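Local structure of glycoside hydrolase family protein (Novosphingobium sp. PP1Y, 6Q2F) at residues A[929-934]-A[963-968]; A[940-945]-A[975-980]; A[180-185]-A[243-248]; A[312-317]-A[387-392]. The protein acts as an alpha-L-rhamnosidase, a glycoside hydrolase that probably releases L-rhamnose from glycosides, and carries a bound sodium ion. One frame throughout, in Å; residues are numbered along the deposited sequence.

Contact 1: A[929-934]-A[963-968]; sequences ELWHPE and FVVFRK
Phe963 O is gripped twice by the neighbouring strand: Trp931 N donates to it at 2.9 Å, and Leu930 CA adds a CH···O contact to Phe963 O at 3.2 Å. This is twisted antiparallel beta pairing within a larger curved sheet, where 926-932 lies between 961-967 and 937-946. Two hydrogen-bonded pairs, Glu929 with Val965 and Trp931 with Phe963, enclose the non-hydrogen-bonded pair Leu930-Val964. The straightest bond is Val965 N to Glu929 O (2.8 Å, 170° at the hydrogen), while Phe963 N to Trp931 O is the longest. Leu930 and Val964 lie side by side on one face of the sheet, meeting through CD2 and CG2. On the other face the Trp931 indole reaches across to Val965. With CG anti to its carbonyl carbon (chi1 -68°), the indole turns one face to Val965 CG2, which makes a CH-pi contact 3.4 Å from the centroid of the Trp931 five-membered ring. Glu929 CB sits at the indole edge, near its plane, and Leu42 and Glu43 of helix 42-47 also touch the indole. Further along, the Phe963 ring presents its edge to Pro933, with CD of the proline 4.0 Å from CD1 of the phenylalanine. Beyond the paired strands the chain turns a corner at Lys968, whose extended side chain comes back at about a right angle to Glu929. The resulting salt bridge joins Lys968 NZ to Glu929 OE2 at 2.8 Å, the ammonium nitrogen lying 35° out of the carboxylate plane.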
loop_
_atom_site.group_PDB
_atom_site.type_symbol
_atom_site.label_atom_id
_atom_site.label_comp_id
_atom_site.label_asym_id
_atom_site.label_seq_id
_atom_site.Cartn_x
_atom_site.Cartn_y
_atom_site.Cartn_z
ATOM N N GLU A 929 2.596 -23.283 25.670
ATOM C CA GLU A 929 1.356 -22.832 26.280
ATOM C C GLU A 929 0.593 -22.006 25.260
ATOM O O GLU A 929 1.196 -21.323 24.423
ATOM C CB GLU A 929 1.603 -21.984 27.530
ATOM C CG GLU A 929 2.077 -22.765 28.745
ATOM C CD GLU A 929 2.216 -21.880 29.978
ATOM O OE1 GLU A 929 2.539 -20.678 29.820
ATOM O OE2 GLU A 929 1.982 -22.384 31.100
ATOM N N LEU A 930 -0.737 -22.088 25.319
ATOM C CA LEU A 930 -1.562 -21.177 24.532
ATOM C C LEU A 930 -1.753 -19.868 25.281
ATOM O O LEU A 930 -2.126 -19.871 26.459
ATOM C CB LEU A 930 -2.932 -21.777 24.226
ATOM C CG LEU A 930 -2.976 -23.113 23.509
ATOM C CD1 LEU A 930 -4.426 -23.536 23.285
ATOM C CD2 LEU A 930 -2.205 -23.035 22.214
ATOM N N TRP A 931 -1.514 -18.749 24.595
ATOM C CA TRP A 931 -1.806 -17.422 25.125
ATOM C C TRP A 931 -2.955 -16.816 24.339
ATOM O O TRP A 931 -2.921 -16.786 23.110
ATOM C CB TRP A 931 -0.587 -16.502 25.054
ATOM C CG TRP A 931 0.530 -16.879 25.962
ATOM C CD1 TRP A 931 0.872 -18.137 26.365
ATOM C CD2 TRP A 931 1.467 -15.987 26.589
ATOM N NE1 TRP A 931 1.961 -18.084 27.208
ATOM C CE2 TRP A 931 2.347 -16.779 27.357
ATOM C CE3 TRP A 931 1.633 -14.595 26.589
ATOM C CZ2 TRP A 931 3.381 -16.233 28.109
ATOM C CZ3 TRP A 931 2.667 -14.048 27.333
ATOM C CH2 TRP A 931 3.531 -14.867 28.085
ATOM N N HIS A 932 -3.981 -16.350 25.050
ATOM C CA HIS A 932 -5.198 -15.876 24.411
ATOM C C HIS A 932 -5.257 -14.362 24.478
ATOM O O HIS A 932 -5.315 -13.806 25.583
ATOM C CB HIS A 932 -6.432 -16.477 25.087
ATOM C CG HIS A 932 -6.500 -17.964 25.019
ATOM N ND1 HIS A 932 -6.941 -18.639 23.901
ATOM C CD2 HIS A 932 -6.224 -18.909 25.952
ATOM C CE1 HIS A 932 -6.920 -19.939 24.148
ATOM N NE2 HIS A 932 -6.488 -20.129 25.382
ATOM N N PRO A 933 -5.241 -13.648 23.351
ATOM C CA PRO A 933 -5.304 -12.174 23.431
ATOM C C PRO A 933 -6.658 -11.643 23.874
ATOM O O PRO A 933 -6.725 -10.480 24.303
ATOM C CB PRO A 933 -4.950 -11.721 22.004
ATOM C CG PRO A 933 -5.223 -12.919 21.129
ATOM C CD PRO A 933 -4.894 -14.124 21.998
ATOM N N GLU A 934 -7.737 -12.434 23.770
ATOM C CA GLU A 934 -9.034 -11.990 24.282
ATOM C C GLU A 934 -8.949 -11.668 25.761
ATOM O O GLU A 934 -9.582 -10.723 26.235
ATOM C CB GLU A 934 -10.118 -13.051 24.067
ATOM C CG GLU A 934 -10.622 -13.230 22.637
ATOM C CD GLU A 934 -9.719 -14.127 21.805
ATOM O OE1 GLU A 934 -8.586 -14.393 22.250
ATOM O OE2 GLU A 934 -10.139 -14.552 20.711
ATOM N N PHE A 963 -1.787 -17.678 20.183
ATOM C CA PHE A 963 -0.346 -17.736 20.304
ATOM C C PHE A 963 0.036 -19.056 20.959
ATOM O O PHE A 963 -0.529 -19.428 21.997
ATOM C CB PHE A 963 0.154 -16.534 21.103
ATOM C CG PHE A 963 -0.032 -15.216 20.390
ATOM C CD1 PHE A 963 -1.230 -14.517 20.483
ATOM C CD2 PHE A 963 0.991 -14.689 19.618
ATOM C CE1 PHE A 963 -1.405 -13.303 19.817
ATOM C CE2 PHE A 963 0.838 -13.471 18.950
ATOM C CZ PHE A 963 -0.356 -12.775 19.050
ATOM N N VAL A 964 0.940 -19.786 20.322
ATOM C CA VAL A 964 1.541 -20.978 20.910
ATOM C C VAL A 964 2.935 -20.553 21.347
ATOM O O VAL A 964 3.798 -20.234 20.521
ATOM C CB VAL A 964 1.555 -22.166 19.940
ATOM C CG1 VAL A 964 1.975 -23.467 20.667
ATOM C CG2 VAL A 964 0.168 -22.362 19.341
ATOM N N VAL A 965 3.140 -20.486 22.652
ATOM C CA VAL A 965 4.304 -19.849 23.250
ATOM C C VAL A 965 5.218 -20.931 23.811
ATOM O O VAL A 965 4.769 -21.795 24.575
ATOM C CB VAL A 965 3.863 -18.861 24.343
ATOM C CG1 VAL A 965 5.065 -18.289 25.054
ATOM C CG2 VAL A 965 3.030 -17.762 23.705
ATOM N N PHE A 966 6.499 -20.871 23.440
ATOM C CA PHE A 966 7.515 -21.845 23.858
ATOM C C PHE A 966 8.593 -21.114 24.646
ATOM O O PHE A 966 9.658 -20.801 24.109
ATOM C CB PHE A 966 8.118 -22.526 22.683
ATOM C CG PHE A 966 7.163 -23.352 21.890
ATOM C CD1 PHE A 966 6.362 -22.777 20.915
ATOM C CD2 PHE A 966 7.090 -24.718 22.099
ATOM C CE1 PHE A 966 5.504 -23.556 20.171
ATOM C CE2 PHE A 966 6.233 -25.492 21.359
ATOM C CZ PHE A 966 5.441 -24.918 20.401
ATOM N N ARG A 967 8.338 -20.873 25.925
ATOM C CA ARG A 967 9.309 -20.133 26.715
ATOM C C ARG A 967 9.682 -20.859 27.996
ATOM O O ARG A 967 10.834 -20.781 28.438
ATOM C CB ARG A 967 8.786 -18.738 27.058
ATOM C CG ARG A 967 8.701 -17.821 25.852
ATOM C CD ARG A 967 7.838 -16.601 26.170
ATOM N NE ARG A 967 8.635 -15.414 26.409
ATOM C CZ ARG A 967 8.853 -14.911 27.610
ATOM N NH1 ARG A 967 8.324 -15.494 28.678
ATOM N NH2 ARG A 967 9.590 -13.825 27.739
ATOM N N LYS A 968 8.714 -21.537 28.616
ATOM C CA LYS A 968 9.005 -22.336 29.796
ATOM C C LYS A 968 9.853 -23.545 29.416
ATOM O O LYS A 968 9.528 -24.272 28.475
ATOM C CB LYS A 968 7.702 -22.777 30.460
ATOM C CG LYS A 968 6.823 -21.640 30.976
ATOM C CD LYS A 968 5.606 -22.200 31.743
ATOM C CE LYS A 968 4.824 -21.088 32.447
ATOM N NZ LYS A 968 3.640 -21.616 33.187
#

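Contact 2: A[940-945]-A[975-980]; sequences PISYRI and VTLARQ
Tyr943 turns one ring face to Val975, whose backbone N lies over the ring centre, while the valine side chain crosses the phenol at a slant, its CG2 at the CE1-OH rim on the same side as Val975 N. Val975 CG2 comes within 3.4 Å of Tyr943 CE1, and the same methyl touches OH. The tyrosine ring stands up over its own backbone because CG lies between the backbone N and the carbonyl carbon (chi1 68°), which brings it over the neighbouring chain. Although Val975 N faces the ring, its hydrogen is used by Tyr943 O at 2.9 Å; in return Tyr943 N donates to Val975 O at 2.8 Å. These two bonds make one antiparallel hydrogen-bonded pair within the two segments, part of the short pairing of 974-975 with 937-946, which goes on in the backbone bond of Ile945 with Asp973. Toward Leu977 a side chain takes over: Ser942 OG accepts from Leu977 N at 2.6 Å, nearly straight at 170°. Leu977 points back toward the strand, its CD1 lying 4.1 Å from Pro940 CB and also against Ile941 N. Ile941 turns the other way, to Pro928 and Leu930 of the adjacent strand. Tyr943 OH is bonded to Arg972 O, which holds the polar end of the phenol. The chemistry thus changes along the contact, from backbone pairing beside an aromatic ring, through one serine oxygen standing in for a main-chain acceptor, to a small apolar patch at the surface, consistent with a pairing that fades as the chain leaves this sheet for strand 983-987.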
loop_
_atom_site.group_PDB
_atom_site.type_symbol
_atom_site.label_atom_id
_atom_site.label_comp_id
_atom_site.label_asym_id
_atom_site.label_seq_id
_atom_site.Cartn_x
_atom_site.Cartn_y
_atom_site.Cartn_z
ATOM N N PRO A 940 -2.295 -24.250 29.738
ATOM C CA PRO A 940 -1.428 -25.380 29.408
ATOM C C PRO A 940 -2.046 -26.230 28.309
ATOM O O PRO A 940 -3.254 -26.214 28.073
ATOM C CB PRO A 940 -1.331 -26.170 30.722
ATOM C CG PRO A 940 -2.064 -25.350 31.756
ATOM C CD PRO A 940 -2.990 -24.445 31.017
ATOM N N ILE A 941 -1.181 -26.985 27.632
ATOM C CA ILE A 941 -1.583 -27.745 26.459
ATOM C C ILE A 941 -0.775 -29.039 26.434
ATOM O O ILE A 941 0.329 -29.110 26.979
ATOM C CB ILE A 941 -1.411 -26.887 25.171
ATOM C CG1 ILE A 941 -2.252 -27.444 24.020
ATOM C CG2 ILE A 941 0.051 -26.723 24.767
ATOM C CD1 ILE A 941 -3.725 -27.158 24.163
ATOM N N SER A 942 -1.361 -30.084 25.860
ATOM C CA SER A 942 -0.656 -31.343 25.671
ATOM C C SER A 942 0.360 -31.206 24.545
ATOM O O SER A 942 0.165 -30.428 23.613
ATOM C CB SER A 942 -1.639 -32.471 25.351
ATOM O OG SER A 942 -2.451 -32.759 26.471
ATOM N N TYR A 943 1.449 -31.969 24.634
ATOM C CA TYR A 943 2.484 -31.871 23.617
ATOM C C TYR A 943 3.381 -33.099 23.676
ATOM O O TYR A 943 3.442 -33.802 24.687
ATOM C CB TYR A 943 3.333 -30.597 23.787
ATOM C CG TYR A 943 4.190 -30.605 25.034
ATOM C CD1 TYR A 943 3.688 -30.137 26.240
ATOM C CD2 TYR A 943 5.488 -31.105 25.015
ATOM C CE1 TYR A 943 4.454 -30.149 27.390
ATOM C CE2 TYR A 943 6.259 -31.134 26.163
ATOM C CZ TYR A 943 5.734 -30.655 27.349
ATOM O OH TYR A 943 6.496 -30.678 28.497
ATOM N N ARG A 944 4.112 -33.315 22.582
ATOM C CA ARG A 944 5.163 -34.321 22.508
ATOM C C ARG A 944 6.360 -33.719 21.796
ATOM O O ARG A 944 6.217 -33.149 20.705
ATOM C CB ARG A 944 4.690 -35.589 21.779
ATOM C CG ARG A 944 5.771 -36.249 20.954
ATOM C CD ARG A 944 5.365 -37.642 20.505
ATOM N NE ARG A 944 5.517 -38.635 21.565
ATOM C CZ ARG A 944 6.575 -39.428 21.697
ATOM N NH1 ARG A 944 7.580 -39.346 20.832
ATOM N NH2 ARG A 944 6.624 -40.311 22.691
ATOM N N ILE A 945 7.524 -33.803 22.435
ATOM C CA ILE A 945 8.774 -33.325 21.858
ATOM C C ILE A 945 9.523 -34.542 21.353
ATOM O O ILE A 945 9.681 -35.526 22.080
ATOM C CB ILE A 945 9.611 -32.546 22.882
ATOM C CG1 ILE A 945 8.791 -31.403 23.478
ATOM C CG2 ILE A 945 10.873 -32.013 22.230
ATOM C CD1 ILE A 945 9.568 -30.515 24.411
ATOM N N VAL A 975 3.757 -34.367 27.550
ATOM C CA VAL A 975 2.662 -34.176 28.496
ATOM C C VAL A 975 1.362 -34.436 27.754
ATOM O O VAL A 975 1.121 -33.848 26.692
ATOM C CB VAL A 975 2.648 -32.767 29.114
ATOM C CG1 VAL A 975 1.460 -32.619 30.043
ATOM C CG2 VAL A 975 3.946 -32.495 29.850
ATOM N N THR A 976 0.539 -35.334 28.299
ATOM C CA THR A 976 -0.823 -35.585 27.838
ATOM C C THR A 976 -1.744 -35.115 28.952
ATOM O O THR A 976 -1.801 -35.744 30.009
ATOM C CB THR A 976 -1.056 -37.065 27.539
ATOM O OG1 THR A 976 -0.107 -37.521 26.573
ATOM C CG2 THR A 976 -2.480 -37.291 27.008
ATOM N N LEU A 977 -2.433 -33.997 28.739
ATOM C CA LEU A 977 -3.336 -33.500 29.766
ATOM C C LEU A 977 -4.578 -34.369 29.825
ATOM O O LEU A 977 -5.031 -34.908 28.809
ATOM C CB LEU A 977 -3.732 -32.046 29.498
ATOM C CG LEU A 977 -2.580 -31.047 29.628
ATOM C CD1 LEU A 977 -3.062 -29.615 29.385
ATOM C CD2 LEU A 977 -1.948 -31.179 30.993
ATOM N N ALA A 978 -5.126 -34.507 31.027
ATOM C CA ALA A 978 -6.387 -35.208 31.180
ATOM C C ALA A 978 -7.424 -34.586 30.258
ATOM O O ALA A 978 -7.565 -33.364 30.202
ATOM C CB ALA A 978 -6.851 -35.153 32.640
ATOM N N ARG A 979 -8.110 -35.434 29.494
ATOM C CA ARG A 979 -9.180 -34.952 28.631
ATOM C C ARG A 979 -10.227 -34.215 29.461
ATOM O O ARG A 979 -10.644 -34.676 30.529
ATOM C CB ARG A 979 -9.824 -36.120 27.876
ATOM N N GLN A 980 -10.624 -33.043 28.981
ATOM C CA GLN A 980 -11.622 -32.222 29.648
ATOM C C GLN A 980 -12.926 -32.348 28.874
ATOM O O GLN A 980 -12.973 -32.044 27.676
ATOM C CB GLN A 980 -11.169 -30.762 29.733
ATOM C CG GLN A 980 -9.757 -30.583 30.304
ATOM C CD GLN A 980 -9.644 -29.418 31.283
ATOM O OE1 GLN A 980 -9.307 -28.297 30.899
ATOM N NE2 GLN A 980 -9.912 -29.687 32.561
#

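Contact 3: A[180-185]-A[243-248]; sequences FQTLHP and ADIAGG
The Phe180 ring meets Ile245 at its edge: Ile245 CD1 lies near the ring plane, 4.1 Å from Phe180 CD1, and the two side chains run at about a right angle. Phe180 also forms an edge-to-face pair with Phe388 and touches Val314 and Pro315. A second flat group, the Asp244 carboxylate, is approached from above its plane by Ala246 N, 2.9 Å from Asp244 OD1. Ile245 carries most of the contact. Its CG1 lies between the backbone N and the carbonyl carbon (chi1 57°), directing the branch at Leu183 CD2, 3.7 Å from CG1, and at Thr182 OG1. Ala246 CB extends the patch, 3.9 Å from Leu183 CD2. Two loops meet here turn to turn: a type II' beta turn from Phe180 to Leu183, closed by Leu183 N to Phe180 O, and a type I turn from Asp244 to Gly247, whose first residue also makes an Asx turn. The turn at Gln181 is tied to strand 151-160 through Gln181 NE2 and Trp155 O. No direct hydrogen bond joins the loops; one water donates to Thr182 O at 3.0 Å and, weakly, to Asp244 OD1 at 3.4 Å.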
loop_
_atom_site.group_PDB
_atom_site.type_symbol
_atom_site.label_atom_id
_atom_site.label_comp_id
_atom_site.label_asym_id
_atom_site.label_seq_id
_atom_site.Cartn_x
_atom_site.Cartn_y
_atom_site.Cartn_z
ATOM N N PHE A 180 2.706 16.293 -20.055
ATOM C CA PHE A 180 3.593 16.057 -21.166
ATOM C C PHE A 180 3.557 17.153 -22.206
ATOM O O PHE A 180 2.504 17.524 -22.638
ATOM C CB PHE A 180 3.154 14.758 -21.782
ATOM C CG PHE A 180 3.922 14.353 -22.968
ATOM C CD1 PHE A 180 3.555 14.780 -24.209
ATOM C CD2 PHE A 180 4.978 13.503 -22.847
ATOM C CE1 PHE A 180 4.246 14.389 -25.304
ATOM C CE2 PHE A 180 5.687 13.107 -23.939
ATOM C CZ PHE A 180 5.317 13.550 -25.171
ATOM N N GLN A 181 4.708 17.662 -22.596
ATOM C CA GLN A 181 4.796 18.687 -23.613
ATOM C C GLN A 181 3.809 19.818 -23.397
ATOM O O GLN A 181 3.864 20.521 -22.429
ATOM C CB GLN A 181 4.794 18.125 -25.030
ATOM C CG GLN A 181 6.013 17.313 -25.400
ATOM C CD GLN A 181 7.242 18.153 -25.623
ATOM O OE1 GLN A 181 7.625 18.898 -24.791
ATOM N NE2 GLN A 181 7.824 18.041 -26.772
ATOM N N THR A 182 2.918 19.988 -24.355
ATOM C CA THR A 182 1.898 21.010 -24.306
ATOM C C THR A 182 0.608 20.642 -23.592
ATOM O O THR A 182 -0.235 21.469 -23.462
ATOM C CB THR A 182 1.472 21.443 -25.723
ATOM O OG1 THR A 182 1.158 20.301 -26.493
ATOM C CG2 THR A 182 2.544 22.146 -26.403
ATOM N N LEU A 183 0.459 19.414 -23.142
ATOM C CA LEU A 183 -0.786 18.975 -22.525
ATOM C C LEU A 183 -1.067 19.728 -21.229
ATOM O O LEU A 183 -0.171 19.968 -20.416
ATOM C CB LEU A 183 -0.735 17.467 -22.250
ATOM C CG LEU A 183 -0.695 16.589 -23.499
ATOM C CD1 LEU A 183 -0.847 15.122 -23.111
ATOM C CD2 LEU A 183 -1.803 17.021 -24.465
ATOM N N HIS A 184 -2.329 20.067 -21.025
ATOM C CA HIS A 184 -2.798 20.672 -19.788
ATOM C C HIS A 184 -3.185 19.592 -18.792
ATOM O O HIS A 184 -3.342 18.423 -19.147
ATOM C CB HIS A 184 -3.983 21.593 -20.087
ATOM C CG HIS A 184 -3.622 22.760 -20.947
ATOM N ND1 HIS A 184 -3.086 23.922 -20.433
ATOM C CD2 HIS A 184 -3.680 22.931 -22.288
ATOM C CE1 HIS A 184 -2.839 24.761 -21.424
ATOM N NE2 HIS A 184 -3.191 24.184 -22.558
ATOM N N PRO A 185 -3.347 19.948 -17.518
ATOM C CA PRO A 185 -3.956 19.014 -16.565
ATOM C C PRO A 185 -5.427 18.825 -16.890
ATOM O O PRO A 185 -6.030 19.677 -17.556
ATOM C CB PRO A 185 -3.759 19.702 -15.198
ATOM C CG PRO A 185 -2.761 20.837 -15.466
ATOM C CD PRO A 185 -2.989 21.224 -16.875
ATOM N N ALA A 243 0.699 21.282 -34.098
ATOM C CA ALA A 243 1.443 21.627 -32.892
ATOM C C ALA A 243 0.654 21.302 -31.629
ATOM O O ALA A 243 1.258 21.122 -30.565
ATOM C CB ALA A 243 1.818 23.115 -32.915
ATOM N N ASP A 244 -0.676 21.221 -31.732
ATOM C CA ASP A 244 -1.562 20.877 -30.622
ATOM C C ASP A 244 -1.899 19.389 -30.692
ATOM O O ASP A 244 -2.819 18.983 -31.408
ATOM C CB ASP A 244 -2.825 21.730 -30.667
ATOM C CG ASP A 244 -3.777 21.425 -29.524
ATOM O OD1 ASP A 244 -3.357 20.732 -28.571
ATOM O OD2 ASP A 244 -4.944 21.880 -29.575
ATOM N N ILE A 245 -1.168 18.582 -29.917
ATOM C CA ILE A 245 -1.443 17.150 -29.841
ATOM C C ILE A 245 -2.759 16.835 -29.143
ATOM O O ILE A 245 -3.239 15.700 -29.237
ATOM C CB ILE A 245 -0.288 16.415 -29.129
ATOM C CG1 ILE A 245 -0.061 16.996 -27.733
ATOM C CG2 ILE A 245 0.988 16.490 -29.957
ATOM C CD1 ILE A 245 1.200 16.502 -27.068
ATOM N N ALA A 246 -3.348 17.798 -28.437
ATOM C CA ALA A 246 -4.676 17.620 -27.858
ATOM C C ALA A 246 -5.801 18.033 -28.799
ATOM O O ALA A 246 -6.966 17.764 -28.500
ATOM C CB ALA A 246 -4.801 18.415 -26.554
ATOM N N GLY A 247 -5.489 18.682 -29.917
ATOM C CA GLY A 247 -6.519 19.140 -30.828
ATOM C C GLY A 247 -6.380 18.565 -32.218
ATOM O O GLY A 247 -5.462 18.926 -32.960
ATOM N N GLY A 248 -7.293 17.672 -32.587
ATOM C CA GLY A 248 -7.229 17.039 -33.885
ATOM C C GLY A 248 -8.574 16.961 -34.569
ATOM O O GLY A 248 -9.123 17.983 -34.990
HETATM O O HOH W 1 -2.555 20.972 -25.316
#

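Contact 4: A[312-317]-A[387-392]; sequences SNVPTT and GFVMSR
Val314 and Val389 pass side by side, pointing oppositely, and the closest touch is between Val314 CG2 and Val389 CG1 at 3.5 Å. Both methyls lie between the backbone N and the carbonyl carbon of their own residue; in Val389 this (chi1 57°) leaves CG2 on the side of Ser312, whose OG is 3.9 Å from it. Val314 CG2 also reaches Phe388 CB at 4.3 Å, so one methyl spans two consecutive residues. Asn313 OD1 lies farther off, 4.3 Å from Val389 CG2. No hydrogen bond crosses the contact; it is a hydrophobic touch beside the hydroxyl of a serine. That hydroxyl is held within its own loop, since Ser312 OG donates to Val314 O at 3.1 Å, a bond that closes the bend from Ser312 to Val314. Next outward, the backbone of Thr316 pairs with Val276, anchoring the loop to the sheet, and Thr316 OG1 is bonded to Glu310 O. On the other side Val389 O accepts from Thr384 OG1 of helix 382-385, while Phe388 packs against Lys152 and Trp155 of strand 151-160. Gly387 sets the course of this second chain: with positive phi (87°), and two bonds back into the last helical turn, it ends the helix in a Schellman motif. The contact therefore sets a Schellman-capped helix end against the loop entering 316-325, an outermost strand of a four-stranded antiparallel sheet; this sheet and the six-stranded one interleaved with it in sequence share the strand orders of the two sheets in the C-terminal galactose-binding-like region, consistent with a related beta-sandwich.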
loop_
_atom_site.group_PDB
_atom_site.type_symbol
_atom_site.label_atom_id
_atom_site.label_comp_id
_atom_site.label_asym_id
_atom_site.label_seq_id
_atom_site.Cartn_x
_atom_site.Cartn_y
_atom_site.Cartn_z
ATOM N N SER A 312 -3.386 6.486 -22.894
ATOM C CA SER A 312 -3.311 7.044 -21.578
ATOM C C SER A 312 -3.395 8.527 -21.638
ATOM O O SER A 312 -3.689 9.080 -22.652
ATOM C CB SER A 312 -1.989 6.654 -20.934
ATOM O OG SER A 312 -0.915 7.368 -21.476
ATOM N N ASN A 313 -3.097 9.154 -20.521
ATOM C CA ASN A 313 -3.090 10.584 -20.389
ATOM C C ASN A 313 -1.958 11.250 -21.137
ATOM O O ASN A 313 -1.907 12.428 -21.212
ATOM C CB ASN A 313 -3.164 11.030 -18.940
ATOM C CG ASN A 313 -1.876 10.815 -18.193
ATOM O OD1 ASN A 313 -1.298 9.769 -18.278
ATOM N ND2 ASN A 313 -1.437 11.808 -17.474
ATOM N N VAL A 314 -1.035 10.479 -21.666
ATOM C CA VAL A 314 0.045 11.033 -22.461
ATOM C C VAL A 314 0.093 10.282 -23.764
ATOM O O VAL A 314 -0.454 9.231 -23.851
ATOM C CB VAL A 314 1.392 11.003 -21.767
ATOM C CG1 VAL A 314 1.356 11.882 -20.553
ATOM C CG2 VAL A 314 1.782 9.582 -21.456
ATOM N N PRO A 315 0.726 10.826 -24.780
ATOM C CA PRO A 315 0.724 10.136 -26.073
ATOM C C PRO A 315 1.333 8.745 -25.971
ATOM O O PRO A 315 2.036 8.416 -25.018
ATOM C CB PRO A 315 1.564 11.053 -26.971
ATOM C CG PRO A 315 1.464 12.395 -26.335
ATOM C CD PRO A 315 1.372 12.149 -24.871
ATOM N N THR A 316 1.048 7.919 -26.976
ATOM C CA THR A 316 1.598 6.572 -27.076
ATOM C C THR A 316 2.320 6.442 -28.407
ATOM O O THR A 316 1.722 6.658 -29.464
ATOM C CB THR A 316 0.506 5.505 -26.965
ATOM O OG1 THR A 316 -0.100 5.565 -25.668
ATOM C CG2 THR A 316 1.099 4.124 -27.170
ATOM N N THR A 317 3.600 6.095 -28.354
ATOM C CA THR A 317 4.396 5.860 -29.546
ATOM C C THR A 317 4.740 4.381 -29.622
ATOM O O THR A 317 5.137 3.789 -28.619
ATOM C CB THR A 317 5.665 6.708 -29.519
ATOM O OG1 THR A 317 5.296 8.095 -29.475
ATOM C CG2 THR A 317 6.506 6.443 -30.752
ATOM N N GLY A 387 9.183 7.461 -18.273
ATOM C CA GLY A 387 8.569 7.808 -17.009
ATOM C C GLY A 387 7.435 8.806 -17.075
ATOM O O GLY A 387 7.014 9.307 -16.028
ATOM N N PHE A 388 6.930 9.125 -18.264
ATOM C CA PHE A 388 5.766 9.995 -18.335
ATOM C C PHE A 388 4.488 9.269 -17.939
ATOM O O PHE A 388 3.512 9.926 -17.574
ATOM C CB PHE A 388 5.607 10.569 -19.741
ATOM C CG PHE A 388 6.648 11.592 -20.100
ATOM C CD1 PHE A 388 6.619 12.854 -19.528
ATOM C CD2 PHE A 388 7.642 11.296 -21.012
ATOM C CE1 PHE A 388 7.572 13.794 -19.850
ATOM C CE2 PHE A 388 8.600 12.234 -21.343
ATOM C CZ PHE A 388 8.560 13.488 -20.763
ATOM N N VAL A 389 4.479 7.938 -18.008
ATOM C CA VAL A 389 3.325 7.130 -17.617
ATOM C C VAL A 389 3.844 5.747 -17.265
ATOM O O VAL A 389 4.801 5.260 -17.873
ATOM C CB VAL A 389 2.264 7.068 -18.744
ATOM C CG1 VAL A 389 2.887 6.525 -20.036
ATOM C CG2 VAL A 389 1.082 6.202 -18.304
HETATM N N MSE A 390 3.205 5.111 -16.287
HETATM C CA MSE A 390 3.709 3.863 -15.742
HETATM C C MSE A 390 3.406 2.658 -16.618
HETATM O O MSE A 390 2.384 2.610 -17.297
HETATM C CB MSE A 390 3.134 3.630 -14.336
HETATM C CG MSE A 390 3.741 4.551 -13.283
HETATM SE SE MSE A 390 5.670 4.416 -13.235
HETATM C CE MSE A 390 6.148 5.955 -14.368
ATOM N N SER A 391 4.313 1.685 -16.617
ATOM C CA SER A 391 4.000 0.348 -17.091
ATOM C C SER A 391 4.132 -0.587 -15.902
ATOM O O SER A 391 4.937 -0.350 -14.996
ATOM C CB SER A 391 4.910 -0.089 -18.255
ATOM O OG SER A 391 4.770 0.784 -19.359
ATOM N N ARG A 392 3.313 -1.600 -15.876
ATOM C CA ARG A 392 3.340 -2.536 -14.814
ATOM C C ARG A 392 4.622 -3.337 -14.784
ATOM O O ARG A 392 5.161 -3.616 -13.762
ATOM C CB ARG A 392 2.127 -3.424 -14.913
ATOM C CG ARG A 392 2.114 -4.513 -13.887
ATOM C CD ARG A 392 0.937 -5.440 -14.062
ATOM N NE ARG A 392 0.383 -5.775 -12.757
ATOM C CZ ARG A 392 0.144 -4.891 -11.786
ATOM N NH1 ARG A 392 0.436 -3.615 -11.932
ATOM N NH2 ARG A 392 -0.370 -5.304 -10.664
#

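Overall arrangement
The four contacts form two pairs on opposite sides of the chain's centre. Contacts 3 and 4 come first along the chain, in series, with centres 14 Å apart; they touch directly, Phe180 CD1 lying 3.5 Å from Pro315 CD and Phe180 CB 3.6 Å from Val314 CG1, so that loops of the N-terminal half pack into one cluster around Phe180. Contacts 1 and 2 come later and their segments alternate along the sequence. Their centres are also 14 Å apart, and they share one antiparallel sheet in which 926-932 and 937-946 are neighbours. Centres of contacts 1 and 3 are 63 Å apart, so the two clusters belong to separate beta-rich parts of a large single-chain enzyme.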